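Local structure of YcaO (Methanopyrus kandleri, 6CIB) at residues F11-P16 and R154-I159; T2-D7 and G311-L316. The protein binds ADP and magnesium and, as a YcaO enzyme, probably uses ATP to activate peptide backbone amides for thioamidation. One frame throughout, in Å; residues are numbered along the deposited sequence.

Contact 1 (F11-P16 and R154-I159). With ADP (adenosine-5'-diphosphate), chain G.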
ATOM      1  N   PHE A  11      -9.534   2.812  -7.599  1.00 28.93           N
ATOM      2  CA  PHE A  11     -10.741   2.374  -8.314  1.00 28.15           C
ATOM      3  C   PHE A  11     -11.927   2.281  -7.361  1.00 28.09           C
ATOM      4  O   PHE A  11     -11.966   1.425  -6.472  1.00 28.59           O
ATOM      5  CB  PHE A  11     -10.496   1.037  -9.022  1.00 27.40           C
ATOM      6  CG  PHE A  11      -9.320   1.052  -9.955  1.00 28.07           C
ATOM      7  CD1 PHE A  11      -9.444   1.570 -11.254  1.00 28.46           C
ATOM      8  CD2 PHE A  11      -8.083   0.553  -9.542  1.00 27.51           C
ATOM      9  CE1 PHE A  11      -8.350   1.590 -12.113  1.00 28.95           C
ATOM     10  CE2 PHE A  11      -6.993   0.565 -10.395  1.00 27.54           C
ATOM     11  CZ  PHE A  11      -7.124   1.078 -11.682  1.00 29.18           C
ATOM     12  N   ARG A  12     -12.886   3.180  -7.553  1.00 28.24           N
ATOM     13  CA  ARG A  12     -13.954   3.403  -6.583  1.00 27.93           C
ATOM     14  C   ARG A  12     -15.349   3.387  -7.206  1.00 29.39           C
ATOM     15  O   ARG A  12     -15.550   3.870  -8.322  1.00 28.41           O
ATOM     16  CB  ARG A  12     -13.725   4.723  -5.824  1.00 27.59           C
ATOM     17  CG  ARG A  12     -12.374   4.864  -5.117  1.00 27.55           C
ATOM     18  CD  ARG A  12     -12.194   3.831  -4.002  1.00 28.79           C
ATOM     19  NE  ARG A  12     -10.832   3.832  -3.461  1.00 27.96           N
ATOM     20  CZ  ARG A  12     -10.407   3.052  -2.466  1.00 28.33           C
ATOM     21  NH1 ARG A  12     -11.231   2.201  -1.860  1.00 27.49           N
ATOM     22  NH2 ARG A  12      -9.145   3.131  -2.065  1.00 28.30           N
ATOM     23  N   ALA A  13     -16.297   2.829  -6.462  1.00 31.37           N
ATOM     24  CA  ALA A  13     -17.692   2.703  -6.891  1.00 32.65           C
ATOM     25  C   ALA A  13     -18.529   3.932  -6.524  1.00 33.84           C
ATOM     26  O   ALA A  13     -19.697   4.035  -6.914  1.00 34.05           O
ATOM     27  CB  ALA A  13     -18.302   1.437  -6.296  1.00 33.13           C
ATOM     28  N   PHE A  14     -17.919   4.860  -5.780  1.00 32.57           N
ATOM     29  CA  PHE A  14     -18.563   6.093  -5.330  1.00 31.60           C
ATOM     30  C   PHE A  14     -17.617   7.272  -5.536  1.00 31.43           C
ATOM     31  O   PHE A  14     -16.383   7.111  -5.513  1.00 30.15           O
ATOM     32  CB  PHE A  14     -18.967   5.985  -3.846  1.00 32.00           C
ATOM     33  CG  PHE A  14     -19.922   4.858  -3.560  1.00 32.68           C
ATOM     34  CD1 PHE A  14     -19.449   3.576  -3.271  1.00 32.70           C
ATOM     35  CD2 PHE A  14     -21.306   5.072  -3.603  1.00 34.12           C
ATOM     36  CE1 PHE A  14     -20.330   2.517  -3.037  1.00 33.50           C
ATOM     37  CE2 PHE A  14     -22.192   4.021  -3.358  1.00 34.76           C
ATOM     38  CZ  PHE A  14     -21.703   2.743  -3.078  1.00 34.12           C
ATOM     39  N   LEU A  15     -18.197   8.452  -5.749  1.00 30.12           N
ATOM     40  CA  LEU A  15     -17.430   9.695  -5.760  1.00 31.24           C
ATOM     41  C   LEU A  15     -16.967  10.004  -4.329  1.00 31.17           C
ATOM     42  O   LEU A  15     -17.722   9.769  -3.379  1.00 31.20           O
ATOM     43  CB  LEU A  15     -18.254  10.850  -6.334  1.00 31.84           C
ATOM     44  CG  LEU A  15     -18.736  10.738  -7.797  1.00 33.06           C
ATOM     45  CD1 LEU A  15     -19.645  11.910  -8.146  1.00 32.05           C
ATOM     46  CD2 LEU A  15     -17.581  10.625  -8.795  1.00 33.22           C
ATOM     47  N   PRO A  16     -15.717  10.496  -4.167  1.00 30.67           N
ATOM     48  CA  PRO A  16     -15.193  10.837  -2.828  1.00 30.24           C
ATOM     49  C   PRO A  16     -16.103  11.746  -1.996  1.00 30.03           C
ATOM     50  O   PRO A  16     -16.205  11.544  -0.787  1.00 30.74           O
ATOM     51  CB  PRO A  16     -13.862  11.517  -3.144  1.00 29.27           C
ATOM     52  CG  PRO A  16     -13.398  10.781  -4.360  1.00 30.70           C
ATOM     53  CD  PRO A  16     -14.655  10.594  -5.186  1.00 30.13           C
ATOM     54  N   ARG A 154     -16.141  -4.585  -0.723  1.00 36.22           N
ATOM     55  CA  ARG A 154     -15.051  -5.527  -0.525  1.00 37.34           C
ATOM     56  C   ARG A 154     -14.110  -5.566  -1.739  1.00 35.30           C
ATOM     57  O   ARG A 154     -12.894  -5.654  -1.559  1.00 33.77           O
ATOM     58  CB  ARG A 154     -15.578  -6.908  -0.068  1.00 39.86           C
ATOM     59  CG  ARG A 154     -15.828  -7.972  -1.121  1.00 43.83           C
ATOM     60  CD  ARG A 154     -14.719  -9.014  -1.098  1.00 46.27           C
ATOM     61  NE  ARG A 154     -15.051 -10.211  -1.869  1.00 48.19           N
ATOM     62  CZ  ARG A 154     -14.393 -10.660  -2.940  1.00 49.67           C
ATOM     63  NH1 ARG A 154     -13.321 -10.042  -3.412  1.00 51.81           N
ATOM     64  NH2 ARG A 154     -14.810 -11.758  -3.544  1.00 55.42           N
ATOM     65  N   GLU A 155     -14.666  -5.424  -2.951  1.00 33.70           N
ATOM     66  CA  GLU A 155     -13.871  -5.390  -4.192  1.00 33.36           C
ATOM     67  C   GLU A 155     -12.874  -4.231  -4.214  1.00 32.80           C
ATOM     68  O   GLU A 155     -11.727  -4.427  -4.611  1.00 31.66           O
ATOM     69  CB  GLU A 155     -14.748  -5.339  -5.446  1.00 33.36           C
ATOM     70  CG  GLU A 155     -15.443  -6.657  -5.784  1.00 35.16           C
ATOM     71  CD  GLU A 155     -16.770  -6.836  -5.067  1.00 37.36           C
ATOM     72  OE1 GLU A 155     -17.121  -6.021  -4.176  1.00 39.18           O
ATOM     73  OE2 GLU A 155     -17.481  -7.801  -5.402  1.00 39.84           O
ATOM     74  N   GLU A 156     -13.320  -3.048  -3.778  1.00 30.52           N
ATOM     75  CA  GLU A 156     -12.448  -1.865  -3.641  1.00 30.00           C
ATOM     76  C   GLU A 156     -11.238  -2.171  -2.771  1.00 27.86           C
ATOM     77  O   GLU A 156     -10.110  -1.870  -3.147  1.00 29.44           O
ATOM     78  CB  GLU A 156     -13.208  -0.708  -2.995  1.00 29.70           C
ATOM     79  CG  GLU A 156     -14.113   0.093  -3.907  1.00 31.04           C
ATOM     80  CD  GLU A 156     -14.647   1.335  -3.225  1.00 31.90           C
ATOM     81  OE1 GLU A 156     -15.443   2.056  -3.852  1.00 31.96           O
ATOM     82  OE2 GLU A 156     -14.266   1.600  -2.054  1.00 35.23           O
ATOM     83  N   ALA A 157     -11.497  -2.762  -1.604  1.00 28.35           N
ATOM     84  CA  ALA A 157     -10.468  -3.125  -0.626  1.00 26.91           C
ATOM     85  C   ALA A 157      -9.545  -4.230  -1.152  1.00 26.60           C
ATOM     86  O   ALA A 157      -8.328  -4.156  -0.970  1.00 25.86           O
ATOM     87  CB  ALA A 157     -11.126  -3.537   0.688  1.00 26.53           C
ATOM     88  N   VAL A 158     -10.115  -5.243  -1.809  1.00 25.64           N
ATOM     89  CA  VAL A 158      -9.308  -6.315  -2.427  1.00 27.01           C
ATOM     90  C   VAL A 158      -8.348  -5.772  -3.486  1.00 27.36           C
ATOM     91  O   VAL A 158      -7.148  -6.070  -3.442  1.00 30.42           O
ATOM     92  CB  VAL A 158     -10.168  -7.484  -2.973  1.00 27.09           C
ATOM     93  CG1 VAL A 158      -9.307  -8.505  -3.717  1.00 27.66           C
ATOM     94  CG2 VAL A 158     -10.880  -8.180  -1.829  1.00 27.11           C
ATOM     95  N   ILE A 159      -8.865  -4.955  -4.402  1.00 27.81           N
ATOM     96  CA  ILE A 159      -8.038  -4.309  -5.439  1.00 27.64           C
ATOM     97  C   ILE A 159      -6.891  -3.509  -4.798  1.00 27.61           C
ATOM     98  O   ILE A 159      -5.731  -3.697  -5.169  1.00 27.23           O
ATOM     99  CB  ILE A 159      -8.881  -3.410  -6.384  1.00 27.11           C
ATOM    100  CG1 ILE A 159      -9.809  -4.271  -7.257  1.00 27.31           C
ATOM    101  CG2 ILE A 159      -7.984  -2.522  -7.257  1.00 26.08           C
ATOM    102  CD1 ILE A 159     -11.004  -3.530  -7.820  1.00 27.19           C
TER
HETATM  103  PB  ADP G 401      -3.014   3.738   0.448  1.00 48.27           P
HETATM  104  O1B ADP G 401      -3.985   2.575   0.435  1.00 47.80           O
HETATM  105  O2B ADP G 401      -1.858   3.601  -0.523  1.00 51.35           O
HETATM  106  O3B ADP G 401      -2.603   4.215   1.821  1.00 47.98           O
HETATM  107  PA  ADP G 401      -4.854   5.981   0.354  1.00 35.77           P
HETATM  108  O1A ADP G 401      -5.551   6.540  -0.856  1.00 38.83           O
HETATM  109  O2A ADP G 401      -4.091   6.957   1.209  1.00 36.77           O
HETATM  110  O3A ADP G 401      -3.853   4.909  -0.273  1.00 43.46           O
HETATM  111  O5' ADP G 401      -5.941   5.186   1.230  1.00 34.06           O
HETATM  112  C5' ADP G 401      -5.877   4.919   2.643  1.00 32.69           C
HETATM  113  C4' ADP G 401      -7.016   3.956   3.027  1.00 32.14           C
HETATM  114  O4' ADP G 401      -8.285   4.540   2.695  1.00 32.12           O
HETATM  115  C3' ADP G 401      -6.984   2.630   2.260  1.00 31.59           C
HETATM  116  O3' ADP G 401      -7.561   1.585   3.067  1.00 30.75           O
HETATM  117  C2' ADP G 401      -7.881   2.889   1.064  1.00 30.68           C
HETATM  118  O2' ADP G 401      -8.402   1.690   0.498  1.00 30.03           O
HETATM  119  C1' ADP G 401      -8.958   3.783   1.672  1.00 30.41           C
HETATM  120  N9  ADP G 401      -9.557   4.727   0.702  1.00 30.40           N
HETATM  121  C8  ADP G 401      -8.900   5.712   0.061  1.00 30.89           C
HETATM  122  N7  ADP G 401      -9.732   6.393  -0.759  1.00 30.60           N
HETATM  123  C5  ADP G 401     -10.953   5.861  -0.632  1.00 30.09           C
HETATM  124  C6  ADP G 401     -12.286   6.127  -1.218  1.00 29.63           C
HETATM  125  N6  ADP G 401     -12.454   7.131  -2.111  1.00 28.92           N
HETATM  126  N1  ADP G 401     -13.312   5.329  -0.829  1.00 30.61           N
HETATM  127  C2  ADP G 401     -13.151   4.323   0.064  1.00 30.88           C
HETATM  128  N3  ADP G 401     -11.962   4.033   0.641  1.00 30.55           N
HETATM  129  C4  ADP G 401     -10.843   4.758   0.337  1.00 30.28           C
HETATM  130  O   HOH W   1     -10.011  -0.034  -5.201  1.00 42.27           O
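R12 and E156 meet through two torsions: the arginine chain bends at its second torsion (chi2 -64°), and the glutamate runs out extended beyond CG (chi2 -171°). The two side chains cross at about a right angle. R12 NH1 gives a hydrogen bond within a salt bridge to E156 OE2, at 3.1 Å. OE2 lies in the guanidinium plane, but the nitrogen sits well above the carboxylate plane. OE2 also accepts from the backbone N of R152. The other oxygen, E156 OE1, uses its anti lone pair to take a nearly straight bond from A13 N at 2.9 Å. Both carboxylate oxygens are therefore held, and the rotation of the group is fixed.

This is the adenosine end of the YcaO nucleotide pocket. One face of the R12 guanidinium lies over the purine, with ADP C4 3.3 Å from R12 CZ. R12 NH2 bonds the ribose hydroxyl O2' of ADP at 3.0 Å. E156 probably offsets the arginine charge. E156 OE2 also approaches ADP C2, at 3.6 Å.

On the opposite face of the guanidinium, water 1 donates to F11 O and to E156 O, 2.8 Å from each. It bridges the loop to the first turn of helix 154-177. Further along that helix, I159 CG2 touches F11 CD2 at 3.8 Å, obliquely to the ring.

Contact 2 (T2-D7 and G311-L316)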
ATOM      1  N   THR A   2     -20.700  -3.733 -11.033  1.00 50.08           N
ATOM      2  CA  THR A   2     -20.609  -2.440 -10.335  1.00 44.70           C
ATOM      3  C   THR A   2     -19.639  -1.543 -11.101  1.00 43.56           C
ATOM      4  O   THR A   2     -18.455  -1.886 -11.254  1.00 42.85           O
ATOM      5  CB  THR A   2     -20.101  -2.622  -8.886  1.00 43.62           C
ATOM      6  OG1 THR A   2     -20.854  -3.646  -8.234  1.00 41.23           O
ATOM      7  CG2 THR A   2     -20.209  -1.327  -8.082  1.00 43.88           C
ATOM      8  N   ASP A   3     -20.136  -0.404 -11.577  1.00 41.52           N
ATOM      9  CA  ASP A   3     -19.312   0.538 -12.339  1.00 41.91           C
ATOM     10  C   ASP A   3     -18.270   1.233 -11.466  1.00 40.22           C
ATOM     11  O   ASP A   3     -18.547   1.601 -10.318  1.00 38.27           O
ATOM     12  CB  ASP A   3     -20.170   1.599 -13.044  1.00 45.74           C
ATOM     13  CG  ASP A   3     -21.100   1.014 -14.108  1.00 48.93           C
ATOM     14  OD1 ASP A   3     -20.789  -0.030 -14.729  1.00 51.32           O
ATOM     15  OD2 ASP A   3     -22.160   1.623 -14.331  1.00 53.87           O
ATOM     16  N   ILE A   4     -17.071   1.380 -12.026  1.00 38.62           N
ATOM     17  CA  ILE A   4     -16.030   2.226 -11.464  1.00 37.23           C
ATOM     18  C   ILE A   4     -16.381   3.623 -11.952  1.00 36.63           C
ATOM     19  O   ILE A   4     -16.301   3.901 -13.150  1.00 38.89           O
ATOM     20  CB  ILE A   4     -14.614   1.793 -11.942  1.00 36.34           C
ATOM     21  CG1 ILE A   4     -14.300   0.366 -11.475  1.00 34.35           C
ATOM     22  CG2 ILE A   4     -13.543   2.767 -11.446  1.00 34.94           C
ATOM     23  CD1 ILE A   4     -13.298  -0.374 -12.345  1.00 35.28           C
ATOM     24  N   VAL A   5     -16.809   4.478 -11.027  1.00 34.54           N
ATOM     25  CA  VAL A   5     -17.205   5.854 -11.357  1.00 33.45           C
ATOM     26  C   VAL A   5     -16.068   6.834 -11.060  1.00 32.24           C
ATOM     27  O   VAL A   5     -16.142   8.007 -11.402  1.00 31.30           O
ATOM     28  CB  VAL A   5     -18.513   6.291 -10.634  1.00 33.12           C
ATOM     29  CG1 VAL A   5     -19.674   5.358 -10.982  1.00 33.59           C
ATOM     30  CG2 VAL A   5     -18.321   6.376  -9.119  1.00 34.44           C
ATOM     31  N   TYR A   6     -15.016   6.336 -10.414  1.00 32.87           N
ATOM     32  CA  TYR A   6     -13.894   7.173  -9.992  1.00 32.74           C
ATOM     33  C   TYR A   6     -12.595   6.393 -10.071  1.00 31.92           C
ATOM     34  O   TYR A   6     -12.481   5.289  -9.520  1.00 33.64           O
ATOM     35  CB  TYR A   6     -14.153   7.722  -8.579  1.00 31.51           C
ATOM     36  CG  TYR A   6     -13.145   8.733  -8.096  1.00 32.19           C
ATOM     37  CD1 TYR A   6     -13.258  10.085  -8.427  1.00 31.95           C
ATOM     38  CD2 TYR A   6     -12.071   8.335  -7.290  1.00 32.96           C
ATOM     39  CE1 TYR A   6     -12.327  11.013  -7.968  1.00 32.69           C
ATOM     40  CE2 TYR A   6     -11.142   9.250  -6.824  1.00 32.07           C
ATOM     41  CZ  TYR A   6     -11.274  10.583  -7.162  1.00 31.86           C
ATOM     42  OH  TYR A   6     -10.343  11.474  -6.690  1.00 30.98           O
ATOM     43  N   ASP A   7     -11.619   6.959 -10.773  1.00 32.93           N
ATOM     44  CA  ASP A   7     -10.340   6.278 -10.963  1.00 32.17           C
ATOM     45  C   ASP A   7      -9.141   7.222 -10.973  1.00 31.92           C
ATOM     46  O   ASP A   7      -8.263   7.118 -11.827  1.00 33.10           O
ATOM     47  CB  ASP A   7     -10.382   5.362 -12.202  1.00 33.53           C
ATOM     48  CG  ASP A   7     -10.466   6.128 -13.517  1.00 35.21           C
ATOM     49  OD1 ASP A   7     -10.834   7.329 -13.536  1.00 34.69           O
ATOM     50  OD2 ASP A   7     -10.140   5.506 -14.546  1.00 37.64           O
ATOM     51  N   GLY A 311     -13.364  -1.572 -16.524  1.00 56.43           N
ATOM     52  CA  GLY A 311     -14.805  -1.497 -16.684  1.00 49.23           C
ATOM     53  C   GLY A 311     -15.492  -1.557 -15.337  1.00 46.71           C
ATOM     54  O   GLY A 311     -15.755  -0.523 -14.701  1.00 45.84           O
ATOM     55  N   SER A 312     -15.791  -2.779 -14.905  1.00 43.37           N
ATOM     56  CA  SER A 312     -16.482  -2.986 -13.645  1.00 41.13           C
ATOM     57  C   SER A 312     -15.509  -3.412 -12.552  1.00 40.14           C
ATOM     58  O   SER A 312     -14.437  -3.963 -12.830  1.00 39.12           O
ATOM     59  CB  SER A 312     -17.625  -3.998 -13.800  1.00 40.20           C
ATOM     60  OG  SER A 312     -17.145  -5.329 -13.781  1.00 41.20           O
ATOM     61  N   LEU A 313     -15.909  -3.155 -11.310  1.00 38.87           N
ATOM     62  CA  LEU A 313     -15.126  -3.482 -10.133  1.00 36.89           C
ATOM     63  C   LEU A 313     -14.890  -4.989  -9.984  1.00 35.69           C
ATOM     64  O   LEU A 313     -13.787  -5.410  -9.622  1.00 34.90           O
ATOM     65  CB  LEU A 313     -15.835  -2.915  -8.903  1.00 37.40           C
ATOM     66  CG  LEU A 313     -15.047  -2.370  -7.718  1.00 38.52           C
ATOM     67  CD1 LEU A 313     -14.045  -1.285  -8.098  1.00 36.91           C
ATOM     68  CD2 LEU A 313     -16.053  -1.844  -6.701  1.00 37.10           C
ATOM     69  N   GLU A 314     -15.925  -5.783 -10.278  1.00 35.18           N
ATOM     70  CA  GLU A 314     -15.873  -7.248 -10.195  1.00 35.91           C
ATOM     71  C   GLU A 314     -14.872  -7.858 -11.171  1.00 34.18           C
ATOM     72  O   GLU A 314     -14.100  -8.741 -10.799  1.00 34.55           O
ATOM     73  CB  GLU A 314     -17.268  -7.870 -10.423  1.00 37.14           C
ATOM     74  CG  GLU A 314     -18.288  -7.604  -9.322  1.00 38.46           C
ATOM     75  CD  GLU A 314     -19.074  -6.313  -9.505  1.00 40.24           C
ATOM     76  OE1 GLU A 314     -18.796  -5.529 -10.437  1.00 42.52           O
ATOM     77  OE2 GLU A 314     -19.996  -6.070  -8.699  1.00 42.34           O
ATOM     78  N   LYS A 315     -14.913  -7.381 -12.414  1.00 35.92           N
ATOM     79  CA  LYS A 315     -14.023  -7.805 -13.502  1.00 37.88           C
ATOM     80  C   LYS A 315     -12.572  -7.410 -13.198  1.00 35.74           C
ATOM     81  O   LYS A 315     -11.646  -8.212 -13.388  1.00 34.58           O
ATOM     82  CB  LYS A 315     -14.499  -7.162 -14.822  1.00 40.82           C
ATOM     83  CG  LYS A 315     -13.596  -7.338 -16.040  1.00 46.16           C
ATOM     84  CD  LYS A 315     -14.115  -8.415 -16.975  1.00 51.18           C
ATOM     85  CE  LYS A 315     -13.927  -8.010 -18.431  1.00 54.93           C
ATOM     86  NZ  LYS A 315     -14.670  -8.916 -19.355  1.00 56.03           N
ATOM     87  N   LEU A 316     -12.388  -6.176 -12.727  1.00 33.62           N
ATOM     88  CA  LEU A 316     -11.057  -5.672 -12.383  1.00 31.81           C
ATOM     89  C   LEU A 316     -10.413  -6.522 -11.296  1.00 30.67           C
ATOM     90  O   LEU A 316      -9.252  -6.920 -11.433  1.00 31.21           O
ATOM     91  CB  LEU A 316     -11.095  -4.183 -11.993  1.00 31.20           C
ATOM     92  CG  LEU A 316      -9.779  -3.502 -11.602  1.00 30.56           C
ATOM     93  CD1 LEU A 316      -8.746  -3.576 -12.719  1.00 32.29           C
ATOM     94  CD2 LEU A 316     -10.046  -2.060 -11.228  1.00 29.74           C
TER
HETATM   95  O   HOH W   2     -16.220   2.093 -15.707  1.00 55.50           O
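T2-D7 meets G311-L316 through a single beta bridge between D3 and S312, whose CA atoms are 4.7 Å apart. L313 N donates to T2 O at 2.8 Å. S312 CA also brings its hydrogen toward T2 O.

The E314 carboxylate takes two bonds from the one residue T2. T2 N donates to E314 OE1 at 2.7 Å in an almost straight bond (177°). T2 OG1 donates to E314 OE2 at 2.6 Å. Both oxygens are met on their syn sides, somewhat out of the carboxylate plane. The bend of the glutamate at its second torsion (chi2 88°) turns the carboxylate back toward the amino-terminal segment. The T2 hydroxyl lies beside its own backbone N (chi1 -50°), so both donors face the same carboxylate. The two side chains cross at about a right angle. Together these bonds fix the rotation of the carboxylate.

I4 supplies the apolar part. Its CG1 meets L313 CD1 at 3.8 Å, and I4 and L313 cross at about a right angle. Its CD1 reaches L316 CD2, also at 3.8 Å, and lies against G311 O. L313 and L316 continue this apolar patch toward I159 of helix 154-177. Water 2 donates to I4 O at 3.1 Å and to G311 O at 2.8 Å, joining the two backbones.

S312 is the N-cap of helix 313-325. Its OG accepts a weak capping bond from K315 N. Farther along the amino-terminal segment, V5 and Y6 both face R12 in a classic beta bulge. An isolated bridge beside a capped helix start thus ties T2-D7 to helix 313-325.

In the fold
Contact 1 is nested within the chain loop that contact 2 closes, and their centres lie 8 Å apart. The bulge joins them directly: R12 N is 2.9 Å from Y6 O and R12 O is 3.0 Å from V5 N, both probable hydrogen bonds. Packing adds to this, with F11 CG 3.4 Å from L316 CD2. The side chain of L313 comes within about 4 Å of that of E156. Contact 1 touches ADP itself, whereas the L313 side chain of contact 2 is about 10 Å from the nucleotide. Contact 2 thus lies farther than contact 1 from the nucleotide pocket, where Q70, S74, A150 and Q160 also bond ADP.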